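Lumazine-binding protein (Silicibacter pomeroyi DSS-3, PDB 3FKA) is of unknown function but has an NTF2-like fold and may bind a small lumazine-like molecule. Local coordinates at residues Leu14-Val19 with Pro70-Ser75; Gly25-Leu30 with Ala55-Cys60; Leu86-Asp91 with Asp99-Leu104. All coordinates share one frame; numbering follows the deposited sequence. Where two conformers were deposited one is given.

Contact 1: Leu14-Val19 with Pro70-Ser75; sequences LVETYV and PFWAIS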
# COMPACT_ATOMS: atom_id res chain seq x y z
N LEU B 14 -0.39 9.47 -15.81
CA LEU B 14 0.84 8.78 -16.20
C LEU B 14 0.58 7.31 -16.46
O LEU B 14 1.06 6.77 -17.46
CB LEU B 14 1.93 8.96 -15.13
CG LEU B 14 3.27 8.23 -15.35
CD1 LEU B 14 3.93 8.74 -16.59
CD2 LEU B 14 4.18 8.42 -14.11
N VAL B 15 -0.19 6.65 -15.59
CA VAL B 15 -0.51 5.22 -15.77
C VAL B 15 -1.29 5.01 -17.07
O VAL B 15 -1.00 4.11 -17.83
CB VAL B 15 -1.31 4.65 -14.60
CG1 VAL B 15 -1.71 3.21 -14.90
CG2 VAL B 15 -0.47 4.70 -13.33
N GLU B 16 -2.29 5.86 -17.33
CA GLU B 16 -3.06 5.77 -18.56
C GLU B 16 -2.15 5.95 -19.79
O GLU B 16 -2.25 5.19 -20.76
CB GLU B 16 -4.19 6.79 -18.58
CG GLU B 16 -5.03 6.68 -19.86
CD GLU B 16 -6.30 7.52 -19.83
OE1 GLU B 16 -6.50 8.35 -18.92
OE2 GLU B 16 -7.13 7.35 -20.76
N THR B 17 -1.24 6.92 -19.74
CA THR B 17 -0.31 7.16 -20.83
C THR B 17 0.58 5.94 -21.04
O THR B 17 0.83 5.52 -22.18
CB THR B 17 0.54 8.42 -20.56
OG1 THR B 17 -0.34 9.55 -20.46
CG2 THR B 17 1.51 8.63 -21.68
N TYR B 18 1.08 5.40 -19.93
CA TYR B 18 1.91 4.21 -19.95
C TYR B 18 1.23 3.01 -20.60
O TYR B 18 1.77 2.44 -21.55
CB TYR B 18 2.39 3.87 -18.51
CG TYR B 18 2.72 2.42 -18.29
CD1 TYR B 18 3.72 1.82 -19.01
CD2 TYR B 18 2.02 1.67 -17.36
CE1 TYR B 18 4.00 0.50 -18.82
CE2 TYR B 18 2.29 0.35 -17.16
CZ TYR B 18 3.27 -0.25 -17.89
OH TYR B 18 3.51 -1.60 -17.68
N VAL B 19 0.03 2.67 -20.15
CA VAL B 19 -0.69 1.50 -20.67
C VAL B 19 -1.01 1.66 -22.17
O VAL B 19 -0.79 0.73 -22.96
CB VAL B 19 -1.96 1.20 -19.85
CG1 VAL B 19 -2.68 -0.01 -20.38
CG2 VAL B 19 -1.60 0.97 -18.38
N PRO B 70 -7.12 -1.60 -24.09
CA PRO B 70 -6.60 -2.50 -23.07
C PRO B 70 -7.19 -2.36 -21.68
O PRO B 70 -7.54 -1.25 -21.29
CB PRO B 70 -5.13 -2.09 -23.00
CG PRO B 70 -5.17 -0.62 -23.22
CD PRO B 70 -6.24 -0.42 -24.25
N PHE B 71 -7.31 -3.49 -20.98
CA PHE B 71 -7.77 -3.50 -19.62
C PHE B 71 -6.64 -3.05 -18.72
O PHE B 71 -5.51 -3.49 -18.90
CB PHE B 71 -8.17 -4.89 -19.11
CG PHE B 71 -8.13 -5.01 -17.58
CD1 PHE B 71 -9.19 -4.57 -16.80
CD2 PHE B 71 -6.98 -5.51 -16.93
CE1 PHE B 71 -9.13 -4.65 -15.41
CE2 PHE B 71 -6.91 -5.57 -15.54
CZ PHE B 71 -7.99 -5.14 -14.79
N TRP B 72 -6.94 -2.19 -17.75
CA TRP B 72 -5.95 -1.80 -16.73
C TRP B 72 -6.68 -1.23 -15.52
O TRP B 72 -7.81 -0.75 -15.62
CB TRP B 72 -4.90 -0.80 -17.22
CG TRP B 72 -5.48 0.48 -17.68
CD1 TRP B 72 -6.07 0.72 -18.88
CD2 TRP B 72 -5.50 1.71 -16.97
NE1 TRP B 72 -6.48 2.01 -18.96
CE2 TRP B 72 -6.14 2.65 -17.80
CE3 TRP B 72 -5.06 2.11 -15.71
CZ2 TRP B 72 -6.35 3.97 -17.40
CZ3 TRP B 72 -5.25 3.42 -15.32
CH2 TRP B 72 -5.90 4.34 -16.17
N ALA B 73 -6.01 -1.30 -14.37
CA ALA B 73 -6.55 -0.79 -13.12
C ALA B 73 -5.42 -0.38 -12.20
O ALA B 73 -4.37 -1.00 -12.24
CB ALA B 73 -7.40 -1.85 -12.44
N ILE B 74 -5.63 0.65 -11.40
CA ILE B 74 -4.66 1.10 -10.41
C ILE B 74 -5.09 0.44 -9.11
O ILE B 74 -6.15 0.77 -8.58
CB ILE B 74 -4.60 2.62 -10.27
CG1 ILE B 74 -4.04 3.22 -11.55
CG2 ILE B 74 -3.71 3.03 -9.12
CD1 ILE B 74 -4.17 4.76 -11.65
N SER B 75 -4.31 -0.53 -8.65
CA SER B 75 -4.58 -1.24 -7.42
C SER B 75 -4.04 -0.47 -6.22
O SER B 75 -4.58 -0.60 -5.14
CB SER B 75 -4.02 -2.66 -7.47
OG SER B 75 -4.75 -3.40 -8.44
O HOH W 1 -7.55 4.44 -21.11

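Contact 2: Gly25-Leu30 with Ala55-Cys60; sequences GDRPAL and AFIAMC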
# COMPACT_ATOMS: atom_id res chain seq x y z
N GLY B 25 2.54 0.77 -29.01
CA GLY B 25 3.93 0.75 -29.45
C GLY B 25 4.37 2.18 -29.78
O GLY B 25 5.05 2.42 -30.79
N ASP B 26 3.97 3.13 -28.93
CA ASP B 26 4.27 4.55 -29.14
C ASP B 26 5.65 4.85 -28.55
O ASP B 26 5.76 5.13 -27.36
CB ASP B 26 3.15 5.37 -28.52
CG ASP B 26 3.25 6.84 -28.79
OD1 ASP B 26 4.32 7.39 -29.13
OD2 ASP B 26 2.20 7.49 -28.64
N ARG B 27 6.68 4.76 -29.39
CA ARG B 27 8.05 5.02 -28.94
C ARG B 27 8.25 6.43 -28.33
O ARG B 27 8.80 6.54 -27.24
CB ARG B 27 9.09 4.74 -30.05
CG ARG B 27 10.51 5.16 -29.70
CD ARG B 27 11.47 4.82 -30.76
NE ARG B 27 11.66 3.38 -30.93
CZ ARG B 27 12.54 2.63 -30.27
NH1 ARG B 27 13.35 3.13 -29.33
NH2 ARG B 27 12.63 1.34 -30.57
N PRO B 28 7.84 7.50 -29.04
CA PRO B 28 8.04 8.83 -28.43
C PRO B 28 7.39 8.98 -27.05
O PRO B 28 8.01 9.52 -26.15
CB PRO B 28 7.42 9.78 -29.46
CG PRO B 28 7.48 9.06 -30.73
CD PRO B 28 7.27 7.61 -30.39
N ALA B 29 6.19 8.44 -26.86
CA ALA B 29 5.49 8.52 -25.56
C ALA B 29 6.24 7.74 -24.49
O ALA B 29 6.40 8.19 -23.35
CB ALA B 29 4.05 8.01 -25.69
N LEU B 30 6.70 6.54 -24.85
CA LEU B 30 7.44 5.70 -23.91
C LEU B 30 8.78 6.32 -23.53
O LEU B 30 9.19 6.21 -22.38
CB LEU B 30 7.65 4.31 -24.49
CG LEU B 30 6.34 3.49 -24.62
CD1 LEU B 30 6.54 2.31 -25.59
CD2 LEU B 30 5.81 3.06 -23.22
N ALA B 55 15.33 -1.83 -25.00
CA ALA B 55 14.84 -3.20 -25.17
C ALA B 55 13.35 -3.30 -24.99
O ALA B 55 12.65 -3.90 -25.84
CB ALA B 55 15.54 -4.14 -24.21
N PHE B 56 12.80 -2.74 -23.92
CA PHE B 56 11.35 -2.92 -23.78
C PHE B 56 10.53 -2.06 -24.77
O PHE B 56 9.46 -2.48 -25.15
CB PHE B 56 10.88 -2.83 -22.33
CG PHE B 56 10.92 -1.52 -21.73
CD1 PHE B 56 9.92 -0.60 -22.01
CD2 PHE B 56 11.79 -1.26 -20.66
CE1 PHE B 56 9.89 0.60 -21.40
CE2 PHE B 56 11.75 -0.03 -20.00
CZ PHE B 56 10.82 0.91 -20.38
N ILE B 57 11.04 -0.90 -25.20
CA ILE B 57 10.30 -0.15 -26.23
C ILE B 57 10.24 -0.97 -27.55
O ILE B 57 9.19 -1.06 -28.17
CB ILE B 57 10.86 1.25 -26.44
CG1 ILE B 57 10.58 2.10 -25.20
CG2 ILE B 57 10.23 1.87 -27.68
CD1 ILE B 57 11.16 3.47 -25.30
N ALA B 58 11.34 -1.62 -27.91
CA ALA B 58 11.36 -2.49 -29.09
C ALA B 58 10.34 -3.64 -28.89
O ALA B 58 9.72 -4.06 -29.85
CB ALA B 58 12.74 -3.05 -29.34
N MSE B 59 10.20 -4.12 -27.66
CA MSE B 59 9.21 -5.20 -27.37
C MSE B 59 7.79 -4.65 -27.52
O MSE B 59 6.92 -5.39 -28.00
CB MSE B 59 9.48 -5.82 -25.99
CG MSE B 59 10.79 -6.58 -26.00
SE MSE B 59 11.30 -7.00 -24.18
CE MSE B 59 13.00 -7.87 -24.57
N CYS B 60 7.55 -3.39 -27.11
CA CYS B 60 6.24 -2.75 -27.27
C CYS B 60 5.95 -2.56 -28.75
O CYS B 60 4.84 -2.81 -29.20
CB CYS B 60 6.15 -1.42 -26.55
SG CYS B 60 6.26 -1.58 -24.76

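Contact 3: Leu86-Asp91 with Asp99-Leu104; sequences LHVEND and DFLTVL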
# COMPACT_ATOMS: atom_id res chain seq x y z
N LEU B 86 3.56 2.63 -7.49
CA LEU B 86 2.24 2.24 -7.96
C LEU B 86 2.13 0.77 -8.28
O LEU B 86 3.07 0.18 -8.80
CB LEU B 86 1.94 2.97 -9.28
CG LEU B 86 1.72 4.48 -9.57
CD1 LEU B 86 0.27 4.93 -9.33
CD2 LEU B 86 2.73 5.38 -8.84
N HIS B 87 0.96 0.20 -8.01
CA HIS B 87 0.64 -1.19 -8.35
C HIS B 87 -0.44 -1.05 -9.42
O HIS B 87 -1.54 -0.54 -9.13
CB HIS B 87 0.19 -2.04 -7.16
CG HIS B 87 -0.35 -3.39 -7.53
ND1 HIS B 87 -1.15 -4.13 -6.68
CD2 HIS B 87 -0.24 -4.11 -8.67
CE1 HIS B 87 -1.47 -5.27 -7.27
NE2 HIS B 87 -0.93 -5.29 -8.48
N VAL B 88 -0.13 -1.48 -10.64
CA VAL B 88 -1.03 -1.43 -11.75
C VAL B 88 -1.29 -2.83 -12.31
O VAL B 88 -0.33 -3.62 -12.44
CB VAL B 88 -0.45 -0.56 -12.93
CG1 VAL B 88 -1.44 -0.45 -14.12
CG2 VAL B 88 -0.05 0.86 -12.45
N GLU B 89 -2.56 -3.15 -12.56
CA GLU B 89 -2.96 -4.39 -13.19
C GLU B 89 -3.15 -4.07 -14.64
O GLU B 89 -3.75 -3.05 -14.94
CB GLU B 89 -4.31 -4.90 -12.72
CG GLU B 89 -4.44 -5.30 -11.29
CD GLU B 89 -5.85 -5.82 -10.98
OE1 GLU B 89 -6.79 -5.55 -11.75
OE2 GLU B 89 -6.02 -6.53 -9.98
N ASN B 90 -2.65 -4.89 -15.56
CA ASN B 90 -2.88 -4.58 -16.98
C ASN B 90 -2.71 -5.79 -17.87
O ASN B 90 -2.05 -6.74 -17.49
CB ASN B 90 -2.00 -3.43 -17.45
CG ASN B 90 -0.54 -3.71 -17.36
OD1 ASN B 90 -0.01 -4.53 -18.09
ND2 ASN B 90 0.15 -2.95 -16.54
N ASP B 91 -3.36 -5.74 -19.02
CA ASP B 91 -3.26 -6.78 -20.01
C ASP B 91 -2.30 -6.30 -21.08
O ASP B 91 -2.30 -5.12 -21.42
CB ASP B 91 -4.58 -7.10 -20.69
CG ASP B 91 -5.53 -7.86 -19.82
OD1 ASP B 91 -5.11 -8.34 -18.77
OD2 ASP B 91 -6.71 -8.03 -20.21
N ASP B 99 2.16 -4.94 -12.24
CA ASP B 99 3.32 -4.09 -12.37
C ASP B 99 3.51 -3.27 -11.11
O ASP B 99 2.52 -2.72 -10.60
CB ASP B 99 3.15 -3.06 -13.49
CG ASP B 99 3.12 -3.65 -14.88
OD1 ASP B 99 3.52 -4.81 -15.13
OD2 ASP B 99 2.71 -2.88 -15.76
N PHE B 100 4.75 -3.20 -10.60
CA PHE B 100 5.11 -2.35 -9.48
C PHE B 100 6.06 -1.32 -10.09
O PHE B 100 7.16 -1.69 -10.51
CB PHE B 100 5.76 -3.06 -8.31
CG PHE B 100 4.89 -4.05 -7.60
CD1 PHE B 100 3.48 -3.94 -7.54
CD2 PHE B 100 5.49 -5.02 -6.81
CE1 PHE B 100 2.75 -4.82 -6.81
CE2 PHE B 100 4.75 -5.87 -6.07
CZ PHE B 100 3.37 -5.78 -6.05
N LEU B 101 5.63 -0.06 -10.12
CA LEU B 101 6.38 1.04 -10.70
C LEU B 101 6.95 1.98 -9.64
O LEU B 101 6.26 2.24 -8.67
CB LEU B 101 5.45 1.87 -11.59
CG LEU B 101 4.65 1.28 -12.78
CD1 LEU B 101 3.57 2.28 -13.25
CD2 LEU B 101 5.52 0.86 -13.95
N THR B 102 8.18 2.46 -9.81
CA THR B 102 8.79 3.45 -8.92
C THR B 102 8.80 4.68 -9.83
O THR B 102 9.13 4.56 -11.03
CB THR B 102 10.18 3.11 -8.36
OG1 THR B 102 11.06 2.72 -9.42
CG2 THR B 102 10.06 1.98 -7.36
N VAL B 103 8.44 5.85 -9.28
CA VAL B 103 8.29 7.07 -10.08
C VAL B 103 8.88 8.23 -9.31
O VAL B 103 8.81 8.25 -8.07
CB VAL B 103 6.78 7.35 -10.35
CG1 VAL B 103 6.59 8.36 -11.49
CG2 VAL B 103 6.00 6.05 -10.70
N LEU B 104 9.44 9.19 -10.05
CA LEU B 104 10.05 10.37 -9.47
C LEU B 104 9.47 11.62 -10.10
O LEU B 104 9.32 11.68 -11.32
CB LEU B 104 11.55 10.39 -9.72
CG LEU B 104 12.38 11.52 -9.11
CD1 LEU B 104 12.50 11.38 -7.58
CD2 LEU B 104 13.78 11.57 -9.75

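Contact 1: Leu14-Val19 with Pro70-Ser75
Trp72 lays its indole against one flank of helix 4-24, meeting Val15, its neighbour Glu16 and, one turn on, Val19. The dense part lies where the valines reach the ring: Val15 CG1 comes to 3.6 Å from Trp72 CZ3, while Val19 CG1 touches both Trp72 CD1 and, at 3.8 Å, Pro70 CG. In Val15, CG1 stands anti to the backbone N (chi1 175°) and is sent to the indole, leaving CG2 to meet Ile74 CD1 at 4.1 Å; both methyls of Val19 lie against Trp72. The apolar seam thus continues along strand 72-80, outermost within this chain. Valines suit it, being short and stiff.

The looser side belongs to Glu16. Its CA sits over the six-membered ring, 4.3 Å from the centroid, in a CH-pi contact, and its CB lies 3.7 Å from Trp72 CZ2. The extended chain then carries the carboxylate to solvent, where a water gives a hydrogen bond to Glu16 OE2 and accepts a weak one from Trp72 NE1. Thr4 of a second subunit also packs on Trp72. With no direct hydrogen bond between the segments, helix and sheet are held here by apolar packing, and water serves the polar rim.

Contact 2: Gly25-Leu30 with Ala55-Cys60
Ile57 of helix 53-63 fits between Arg27 and Leu30 of helix 27-33, joining two of the helices that pack beside the curved sheet of this NTF2-like fold. The chain reaches helix 27-33 through a tight turn. Gly25, with positive phi, is the C' residue of a Schellman motif closing helix 4-24, and its CA lies 3.7 Å from Cys60 O, where a side chain would crowd that carbonyl. Asp26 then acts as N-cap, its OD1 accepting from Ala29 N at 3.1 Å, met from above the carboxylate plane.

Arg27 can be followed outward. Its CB and CG each lie 3.9 Å from Ile57 CG2; the chain runs straight to CD and bends at chi3 (-67°), folding the guanidinium back across the same methyl. NE stays beside CG2, CZ sits 3.6 Å from it, and NH1 and NH2 are nearly as close, the methyl being centred over one face of the flat group. At the tip, the salt bridge from NH2 to Glu61 spans the two helices, while that from NH1 to Glu31 stays within helix 27-33. With an alanine here, Ile57 CG2 would probably lose the flat group over it, and Glu31 and Glu61 their shared cation.

Deeper in is the buried, apolar part, where Leu30 CB lies 3.7 Å from Ile57 CD1. Cys60 also lies near an unidentified bound molecule, probably from the crystallisation liquor. Its CB is met by Leu30 CD1 at 3.9 Å, and the same methyl lies 4.0 Å from Cys60 SG.

Contact 3: Leu86-Asp91 with Asp99-Leu104
The beta hairpin of strands 83-92 and 95-106 brings Leu86, His87 and Val88 opposite Leu101, Phe100 and Asp99. Leu86 with Leu101 and Val88 with Asp99 are antiparallel hydrogen-bonded pairs, each closed by two backbone bonds; Asp99 N to Val88 O, at 2.8 Å, is nearly straight, with an N-H...O angle of 170°. Between them, His87 and Phe100 form a non-hydrogen-bonded pair.

That pair puts two rings on one face of the sheet. Phe100 turns its edge to the face of His87 in a T-shaped stack, planes 87° apart, with Phe100 CE1 3.5 Å from His87 CG. With CG anti to the backbone N (chi1 171°), the imidazole presents that face to the phenyl, and a hydrogen bond between His87 NE2 and Asp98 would help fix the ring's rotation. Met85 of a third subunit packs on both rings.

The opposite face belongs to the concave side of the NTF2-like sheet, where helix 4-24 lies across the strands. Leucines and valines suit this face, offering the helix only hydrocarbon: Leu86 CD2 reaches Val103 CG2 at 3.8 Å, and Val88 CG2 meets Leu101 CD1 at 4.0 Å. Val15 and Leu14 of the helix pack on Val88 and Val103 respectively.

Toward Asn90 this lining turns polar. Asn90 ND2 donates to Asp99 OD2 at 2.7 Å, an amide serving the carboxylate without adding charge; the acceptor lies in the amide plane, yet the donor stands well above the carboxylate plane. Tyr18 OH very probably hydrogen-bonds to the same buried oxygen. The side chain of Asp99 also lies about 3 Å from an unidentified bound molecule, consistent with a pocket beside Asp99.

Overall arrangement
Contact 3 is the fully buried one, lying nearest the centre of the chain, whereas contacts 1 and 2 each combine buried apolar residues with a more open polar side. Contacts 1 and 3 touch: strands 72-80 and 83-92 are neighbours in the sheet, and side chains of helix 4-24 reach the strands of contact 3 as well. Contact 2, about 15 Å from contact 1 between centres, is nested inside the chain loop that contact 1 closes. Backbone hydrogen bonding dominates within the sheet and apolar packing between helix and strand; where two helices meet, apolar packing is joined by an arginine whose charge is paired beyond the two segments. Contacts 2 and 3 both approach unidentified bound molecules.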